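Local atomic coordinates of AA9 family lytic polysaccharide monooxygenase D (Myceliophthora thermophila, PDB entry 5UFV), a protein that cleaves cellulose chains oxidatively with a single active-site copper ion, using O2 or H2O2 as cosubstrate and yielding products oxidised at C1. Residues P33-V38 and W70-H75; L157-L160 and P166-Y169; C197-S200 and I204-N207. All coordinates share one frame; numbering follows the deposited sequence.

Contact 1: residues P33-V38 and W70-H75. With CU (copper (II) ion), chain G.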
loop_
_atom_site.group_PDB
_atom_site.type_symbol
_atom_site.label_atom_id
_atom_site.label_comp_id
_atom_site.label_asym_id
_atom_site.label_seq_id
_atom_site.Cartn_x
_atom_site.Cartn_y
_atom_site.Cartn_z
ATOM N N PRO A 33 -12.912 -2.401 -7.797
ATOM C CA PRO A 33 -13.749 -2.787 -8.942
ATOM C C PRO A 33 -13.209 -3.978 -9.746
ATOM O O PRO A 33 -13.985 -4.751 -10.313
ATOM C CB PRO A 33 -13.749 -1.514 -9.813
ATOM C CG PRO A 33 -12.410 -0.892 -9.573
ATOM C CD PRO A 33 -11.998 -1.288 -8.148
ATOM N N ASP A 34 -11.890 -4.111 -9.803
ATOM C CA ASP A 34 -11.249 -5.093 -10.675
ATOM C C ASP A 34 -9.749 -4.886 -10.532
ATOM O O ASP A 34 -9.303 -4.207 -9.610
ATOM C CB ASP A 34 -11.735 -4.944 -12.129
ATOM C CG ASP A 34 -11.553 -3.508 -12.675
ATOM O OD1 ASP A 34 -10.479 -2.863 -12.375
ATOM O OD2 ASP A 34 -12.492 -3.020 -13.378
ATOM N N TYR A 35 -8.970 -5.463 -11.431
ATOM C CA TYR A 35 -7.517 -5.419 -11.334
ATOM C C TYR A 35 -6.836 -4.327 -12.161
ATOM O O TYR A 35 -5.613 -4.323 -12.274
ATOM C CB TYR A 35 -6.928 -6.752 -11.784
ATOM C CG TYR A 35 -7.048 -7.942 -10.855
ATOM C CD1 TYR A 35 -7.421 -7.816 -9.526
ATOM C CD2 TYR A 35 -6.719 -9.213 -11.336
ATOM C CE1 TYR A 35 -7.506 -8.938 -8.706
ATOM C CE2 TYR A 35 -6.772 -10.318 -10.537
ATOM C CZ TYR A 35 -7.172 -10.199 -9.229
ATOM O OH TYR A 35 -7.210 -11.343 -8.456
ATOM N N ASN A 36 -7.591 -3.412 -12.734
ATOM C CA ASN A 36 -6.998 -2.358 -13.572
ATOM C C ASN A 36 -6.298 -1.319 -12.742
ATOM O O ASN A 36 -6.739 -0.984 -11.666
ATOM C CB ASN A 36 -8.047 -1.626 -14.404
ATOM C CG ASN A 36 -8.722 -2.522 -15.421
ATOM O OD1 ASN A 36 -8.148 -3.488 -15.901
ATOM N ND2 ASN A 36 -9.947 -2.193 -15.757
ATOM N N PRO A 37 -5.208 -0.788 -13.270
ATOM C CA PRO A 37 -4.459 0.224 -12.552
ATOM C C PRO A 37 -5.176 1.572 -12.495
ATOM O O PRO A 37 -6.015 1.867 -13.337
ATOM C CB PRO A 37 -3.178 0.343 -13.388
ATOM C CG PRO A 37 -3.626 0.014 -14.783
ATOM C CD PRO A 37 -4.606 -1.101 -14.585
ATOM N N VAL A 38 -4.836 2.363 -11.485
ATOM C CA VAL A 38 -5.103 3.792 -11.486
ATOM C C VAL A 38 -3.891 4.361 -12.209
ATOM O O VAL A 38 -2.754 3.956 -11.917
ATOM C CB VAL A 38 -5.222 4.349 -10.051
ATOM C CG1 VAL A 38 -5.341 5.866 -10.040
ATOM C CG2 VAL A 38 -6.409 3.720 -9.327
ATOM N N TRP A 70 -1.999 -11.329 -2.389
ATOM C CA TRP A 70 -2.397 -10.981 -3.729
ATOM C C TRP A 70 -2.620 -12.297 -4.399
ATOM O O TRP A 70 -1.649 -13.042 -4.636
ATOM C CB TRP A 70 -1.273 -10.260 -4.464
ATOM C CG TRP A 70 -1.186 -8.811 -4.167
ATOM C CD1 TRP A 70 -1.707 -7.801 -4.914
ATOM C CD2 TRP A 70 -0.524 -8.193 -3.056
ATOM N NE1 TRP A 70 -1.426 -6.585 -4.329
ATOM C CE2 TRP A 70 -0.700 -6.810 -3.180
ATOM C CE3 TRP A 70 0.221 -8.676 -1.978
ATOM C CZ2 TRP A 70 -0.162 -5.903 -2.251
ATOM C CZ3 TRP A 70 0.737 -7.784 -1.061
ATOM C CH2 TRP A 70 0.550 -6.415 -1.207
ATOM N N ALA A 71 -3.879 -12.604 -4.694
ATOM C CA ALA A 71 -4.177 -13.810 -5.406
ATOM C C ALA A 71 -3.452 -13.882 -6.741
ATOM O O ALA A 71 -3.106 -14.970 -7.180
ATOM C CB ALA A 71 -5.665 -13.945 -5.605
ATOM N N GLN A 72 -3.242 -12.728 -7.373
ATOM C CA GLN A 72 -2.568 -12.611 -8.684
ATOM C C GLN A 72 -1.740 -11.339 -8.664
ATOM O O GLN A 72 -2.147 -10.349 -8.071
ATOM C CB GLN A 72 -3.551 -12.462 -9.864
ATOM C CG GLN A 72 -4.568 -13.591 -10.099
ATOM C CD GLN A 72 -3.983 -15.009 -10.294
ATOM O OE1 GLN A 72 -4.671 -16.037 -10.052
ATOM N NE2 GLN A 72 -2.725 -15.076 -10.768
ATOM N N TRP A 73 -0.580 -11.370 -9.314
ATOM C CA TRP A 73 0.236 -10.190 -9.485
ATOM C C TRP A 73 1.275 -10.422 -10.564
ATOM O O TRP A 73 2.025 -11.379 -10.506
ATOM C CB TRP A 73 0.965 -9.822 -8.202
ATOM C CG TRP A 73 1.769 -8.609 -8.439
ATOM C CD1 TRP A 73 3.123 -8.503 -8.468
ATOM C CD2 TRP A 73 1.257 -7.335 -8.783
ATOM N NE1 TRP A 73 3.490 -7.213 -8.775
ATOM C CE2 TRP A 73 2.359 -6.476 -8.965
ATOM C CE3 TRP A 73 -0.035 -6.825 -8.923
ATOM C CZ2 TRP A 73 2.216 -5.148 -9.280
ATOM C CZ3 TRP A 73 -0.184 -5.502 -9.229
ATOM C CH2 TRP A 73 0.937 -4.668 -9.407
ATOM N N THR A 74 1.370 -9.510 -11.509
ATOM C CA THR A 74 2.138 -9.785 -12.696
ATOM C C THR A 74 3.430 -8.981 -12.875
ATOM O O THR A 74 4.246 -9.375 -13.684
ATOM C CB THR A 74 1.255 -9.673 -13.959
ATOM O OG1 THR A 74 0.837 -8.324 -14.170
ATOM C CG2 THR A 74 0.032 -10.552 -13.819
ATOM N N HIS A 75 3.652 -7.902 -12.130
ATOM C CA HIS A 75 4.783 -6.991 -12.458
ATOM C C HIS A 75 5.972 -7.087 -11.503
ATOM O O HIS A 75 5.810 -7.135 -10.297
ATOM C CB HIS A 75 4.299 -5.539 -12.538
ATOM C CG HIS A 75 3.150 -5.348 -13.466
ATOM N ND1 HIS A 75 3.242 -5.634 -14.807
ATOM C CD2 HIS A 75 1.873 -4.943 -13.248
ATOM C CE1 HIS A 75 2.069 -5.422 -15.380
ATOM N NE2 HIS A 75 1.226 -4.990 -14.460
HETATM CU CU CU G . -0.750 -5.030 -14.722
HETATM O O HOH W 1 -4.770 -10.562 -6.801
#

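Contact 2: residues L157-L160 and P166-Y169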
loop_
_atom_site.group_PDB
_atom_site.type_symbol
_atom_site.label_atom_id
_atom_site.label_comp_id
_atom_site.label_asym_id
_atom_site.label_seq_id
_atom_site.Cartn_x
_atom_site.Cartn_y
_atom_site.Cartn_z
ATOM N N LEU A 157 0.855 -1.008 -4.608
ATOM C CA LEU A 157 1.923 -1.433 -5.480
ATOM C C LEU A 157 1.902 -0.493 -6.637
ATOM O O LEU A 157 0.831 -0.216 -7.175
ATOM C CB LEU A 157 1.670 -2.831 -6.032
ATOM C CG LEU A 157 1.487 -3.950 -5.014
ATOM C CD1 LEU A 157 1.429 -5.280 -5.745
ATOM C CD2 LEU A 157 2.580 -3.952 -3.958
ATOM N N ILE A 158 3.081 -0.002 -7.018
ATOM C CA ILE A 158 3.228 0.895 -8.153
ATOM C C ILE A 158 4.104 0.190 -9.177
ATOM O O ILE A 158 5.312 0.055 -8.971
ATOM C CB ILE A 158 3.885 2.194 -7.747
ATOM C CG1 ILE A 158 3.157 2.819 -6.568
ATOM C CG2 ILE A 158 3.877 3.158 -8.909
ATOM C CD1 ILE A 158 3.824 4.108 -6.099
ATOM N N ALA A 159 3.494 -0.283 -10.258
ATOM C CA ALA A 159 4.250 -0.940 -11.302
ATOM C C ALA A 159 4.883 0.122 -12.209
ATOM O O ALA A 159 4.257 1.128 -12.561
ATOM C CB ALA A 159 3.369 -1.888 -12.109
ATOM N N LEU A 160 6.137 -0.114 -12.572
ATOM C CA LEU A 160 6.917 0.835 -13.355
ATOM C C LEU A 160 7.530 0.216 -14.629
ATOM O O LEU A 160 8.475 0.770 -15.160
ATOM C CB LEU A 160 8.023 1.412 -12.453
ATOM C CG LEU A 160 7.557 2.153 -11.181
ATOM C CD1 LEU A 160 8.728 2.573 -10.316
ATOM C CD2 LEU A 160 6.765 3.380 -11.522
ATOM N N PRO A 166 3.391 5.181 -15.021
ATOM C CA PRO A 166 3.155 4.525 -13.738
ATOM C C PRO A 166 1.730 3.966 -13.613
ATOM O O PRO A 166 0.810 4.489 -14.216
ATOM C CB PRO A 166 3.343 5.655 -12.737
ATOM C CG PRO A 166 2.894 6.867 -13.501
ATOM C CD PRO A 166 3.451 6.644 -14.871
ATOM N N GLN A 167 1.598 2.906 -12.827
ATOM C CA GLN A 167 0.373 2.168 -12.669
ATOM C C GLN A 167 0.263 1.857 -11.198
ATOM O O GLN A 167 1.036 1.071 -10.702
ATOM C CB GLN A 167 0.455 0.850 -13.396
ATOM C CG GLN A 167 0.465 0.918 -14.905
ATOM C CD GLN A 167 0.445 -0.475 -15.515
ATOM O OE1 GLN A 167 0.514 -1.468 -14.806
ATOM N NE2 GLN A 167 0.353 -0.553 -16.820
ATOM N N PHE A 168 -0.711 2.462 -10.528
ATOM C CA PHE A 168 -0.956 2.285 -9.115
ATOM C C PHE A 168 -2.069 1.273 -8.871
ATOM O O PHE A 168 -3.071 1.285 -9.558
ATOM C CB PHE A 168 -1.395 3.598 -8.518
ATOM C CG PHE A 168 -0.417 4.737 -8.717
ATOM C CD1 PHE A 168 -0.436 5.505 -9.869
ATOM C CD2 PHE A 168 0.462 5.101 -7.695
ATOM C CE1 PHE A 168 0.433 6.576 -10.019
ATOM C CE2 PHE A 168 1.335 6.176 -7.846
ATOM C CZ PHE A 168 1.322 6.912 -9.009
ATOM N N TYR A 169 -1.884 0.403 -7.883
ATOM C CA TYR A 169 -2.856 -0.630 -7.542
ATOM C C TYR A 169 -3.020 -0.609 -6.031
ATOM O O TYR A 169 -2.182 -1.181 -5.339
ATOM C CB TYR A 169 -2.342 -2.013 -7.964
ATOM C CG TYR A 169 -2.038 -2.156 -9.437
ATOM C CD1 TYR A 169 -0.833 -1.718 -9.975
ATOM C CD2 TYR A 169 -2.950 -2.758 -10.276
ATOM C CE1 TYR A 169 -0.560 -1.884 -11.317
ATOM C CE2 TYR A 169 -2.699 -2.918 -11.622
ATOM C CZ TYR A 169 -1.509 -2.486 -12.133
ATOM O OH TYR A 169 -1.313 -2.670 -13.478
#

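Contact 3: residues C197-S200 and I204-N207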
loop_
_atom_site.group_PDB
_atom_site.type_symbol
_atom_site.label_atom_id
_atom_site.label_comp_id
_atom_site.label_asym_id
_atom_site.label_seq_id
_atom_site.Cartn_x
_atom_site.Cartn_y
_atom_site.Cartn_z
ATOM N N CYS A 197 2.471 12.461 -3.981
ATOM C CA CYS A 197 3.379 12.532 -5.110
ATOM C C CYS A 197 2.683 13.273 -6.216
ATOM O O CYS A 197 1.466 13.323 -6.207
ATOM C CB CYS A 197 3.780 11.134 -5.587
ATOM S SG CYS A 197 2.431 10.080 -6.191
ATOM N N GLN A 198 3.453 13.861 -7.136
ATOM C CA GLN A 198 2.922 14.455 -8.372
ATOM C C GLN A 198 3.238 13.558 -9.548
ATOM O O GLN A 198 4.235 12.861 -9.545
ATOM C CB GLN A 198 3.528 15.841 -8.656
ATOM C CG GLN A 198 3.472 16.810 -7.489
ATOM C CD GLN A 198 2.045 17.131 -7.116
ATOM O OE1 GLN A 198 1.299 17.691 -7.919
ATOM N NE2 GLN A 198 1.654 16.770 -5.897
ATOM N N GLN A 199 2.399 13.625 -10.571
ATOM C CA GLN A 199 2.560 12.796 -11.749
ATOM C C GLN A 199 3.960 12.911 -12.356
ATOM O O GLN A 199 4.508 11.915 -12.817
ATOM C CB GLN A 199 1.510 13.165 -12.806
ATOM C CG GLN A 199 1.386 12.179 -13.967
ATOM C CD GLN A 199 0.851 10.824 -13.541
ATOM O OE1 GLN A 199 0.331 10.663 -12.444
ATOM N NE2 GLN A 199 0.985 9.840 -14.409
ATOM N N SER A 200 4.520 14.117 -12.354
ATOM C CA SER A 200 5.774 14.397 -13.036
ATOM C C SER A 200 7.025 14.246 -12.141
ATOM O O SER A 200 8.132 14.520 -12.590
ATOM C CB SER A 200 5.725 15.799 -13.623
ATOM O OG SER A 200 5.818 16.768 -12.593
ATOM N N ILE A 204 8.221 8.954 -10.247
ATOM C CA ILE A 204 6.868 8.569 -10.653
ATOM C C ILE A 204 6.765 8.330 -12.152
ATOM O O ILE A 204 6.445 7.215 -12.572
ATOM C CB ILE A 204 5.840 9.621 -10.205
ATOM C CG1 ILE A 204 5.858 9.758 -8.660
ATOM C CG2 ILE A 204 4.463 9.296 -10.758
ATOM C CD1 ILE A 204 5.451 8.510 -7.888
ATOM N N SER A 205 7.019 9.369 -12.947
ATOM C CA SER A 205 7.073 9.283 -14.406
ATOM C C SER A 205 8.509 9.564 -14.791
ATOM O O SER A 205 9.020 10.657 -14.539
ATOM C CB SER A 205 6.171 10.313 -15.087
ATOM O OG SER A 205 4.797 9.930 -15.081
ATOM N N PHE A 206 9.156 8.563 -15.393
ATOM C CA PHE A 206 10.564 8.660 -15.797
ATOM C C PHE A 206 10.903 7.489 -16.721
ATOM O O PHE A 206 10.122 6.541 -16.839
ATOM C CB PHE A 206 11.504 8.688 -14.565
ATOM C CG PHE A 206 11.569 7.385 -13.815
ATOM C CD1 PHE A 206 10.533 7.004 -12.979
ATOM C CD2 PHE A 206 12.661 6.537 -13.958
ATOM C CE1 PHE A 206 10.596 5.808 -12.287
ATOM C CE2 PHE A 206 12.728 5.338 -13.277
ATOM C CZ PHE A 206 11.696 4.971 -12.441
ATOM N N ASN A 207 12.060 7.565 -17.369
ATOM C CA ASN A 207 12.433 6.553 -18.341
ATOM C C ASN A 207 13.223 5.431 -17.698
ATOM O O ASN A 207 14.457 5.448 -17.644
ATOM C CB ASN A 207 13.218 7.153 -19.496
ATOM C CG ASN A 207 13.356 6.190 -20.660
ATOM O OD1 ASN A 207 12.965 5.018 -20.584
ATOM N ND2 ASN A 207 13.917 6.680 -21.748
#

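Contact 1: residues P33-V38 and W70-H75
Tyr35 reaches from the 33-38 loop to the turn after strand 65-70 and meets Gln72 with OH and CE2, and Ala71 with OH alone. Its CE2 lies 3.9 Å from Gln72 CB, and its OH is 3.8 Å from Gln72 CG, so the first carbons of the glutamine carry the contact. The chain of Gln72 then bends at CG (chi2 -56°), which takes its amide away from the tyrosine. The methyl of Ala71 adds a looser touch, its CB 4.2 Å from Tyr35 OH. A water, not a direct hydrogen bond, joins the segments: it accepts from Gln72 N at 2.7 Å and makes a weak bond with Tyr35 OH at 3.1 Å.

The Tyr35 ring also packs edge-to-face with Phe20. Farther along the second loop comes the catalytic copper, bound by His75 NE2 at 2.0 Å. His75 and the methylated histidine at position 1 form the histidine brace of AA9 enzymes, and Tyr169 adds its phenol oxygen to the copper site. Thr74 OG1 lies over the centre of the His75 ring, and Trp73 NE1 donates to His75 O (2.8 Å), tying the backbone of the ligand to the indole beside it. The chemistry thus implies a small surface junction of van der Waals touches, some made by the hydroxyl oxygen, and one water bonded only weakly to it, with coordination left to His75.

Contact 2: residues L157-L160 and P166-Y169
The hairpin of strands 149-159 and 167-177 brings Tyr169 to the catalytic copper, and this contact is its end nearest the metal. The two short strands run antiparallel at 157°. Leu157 and Tyr169 form a hydrogen-bonded pair, with Leu157 N donating to Tyr169 O at 3.1 Å and Tyr169 N returning a bond to Leu157 O at 2.9 Å. Ala159 and Gln167 form another, through Ala159 N to Gln167 O (2.8 Å) and Gln167 N to Ala159 O (3.2 Å). Between them Ile158 and Phe168 make a non-hydrogen-bonded pair whose side chains lie alongside each other: Ile158 CD1 is 3.7 Å from Phe168 CE2, while CG2 lies over the rim of one ring face.

Leu157, Ala159, Gln167 and Tyr169 share the other face, from which Tyr169 reaches the copper. Tyr169 OH donates to Gln167 OE1 at 2.6 Å, from above the amide plane (49° out of it). Gln167, extended beyond CG, carries OE1 to the edge of the phenol ring. Ala159 CB sits 4.0 Å from Tyr169 CE1. Gln167, which probably takes part in binding O2 as in related enzymes, may also help to hold the phenol beside the copper. Trp73 meets the tyrosine ring edge-to-face. In the mixed sheet, strand 80-86 borders 149-159, where Leu157 packs on Ile80 and Ile158 on Leu81, while strand 58-60 runs parallel to 167-177 on the other side.

Contact 3: residues C197-S200 and I204-N207
Ser205 and Gln199 supply the hydrogen bond of this contact, in which Ser205 OG donates to Gln199 O at 3.0 Å. The hydroxyl approaches tilted 30° from the carbonyl plane, brought there by a chi1 of -78° that leaves OG opposite the serine's own carbonyl carbon. The same OG makes a weak hydrogen bond with Asn164 O. The amide of Gln199 is engaged elsewhere: OE1 accepts from Ala41 N, and NE2 makes a weak bond with Leu39 O. No backbone hydrogen bond joins the segments, whose closest alpha carbons are those of Ser200 and Ser205.

The apolar touch is that of Ile204 CD1 on Cys197 SG, at 3.8 Å. Van der Waals contacts with backbone oxygens add to it: Ile204 CG1 passes Gln198 O at 3.6 Å, and the other branch sets CG2 against Gln199 O at 3.3 Å. These two successive carbonyl oxygens meet the isoleucine from the same side, while Cys197 touches the end of its longer branch.

Both segments belong to the long loop region after strand 190-191, with Pro166 beside Gln199 and Ser205. Asn203, in the intervening turn, is a predicted N-glycosylation site for which Ser205 is the sequon hydroxyl, although no glycan is present here. Chemically, one side-chain-to-backbone hydrogen bond is the polar link and Ile204 provides most of the van der Waals contact, so the loop folds back on itself through side chains rather than paired backbones.

Taken from the N terminus, the three contacts close their loops in series, without nesting or crossing. Contact 1 spans the longest excursion, the 31 residues that include helix 45-48, strand 58-60 and most of strand 65-70; contact 2 closes the five-residue turn of a hairpin, and contact 3 a three-residue turn in the loop region after strand 190-191. Contacts 1 and 2 meet where Val38 N probably donates to Phe168 O and Tyr35 O packs against the Tyr169 ring, joining the surface loops to the mixed sheet near the copper. Pro166 then passes the connection on, packing against Gln199, Ile204 and Ser205. Contacts 1 and 3, with centres about 20 Å apart, do not touch, and contact 2 lies between them.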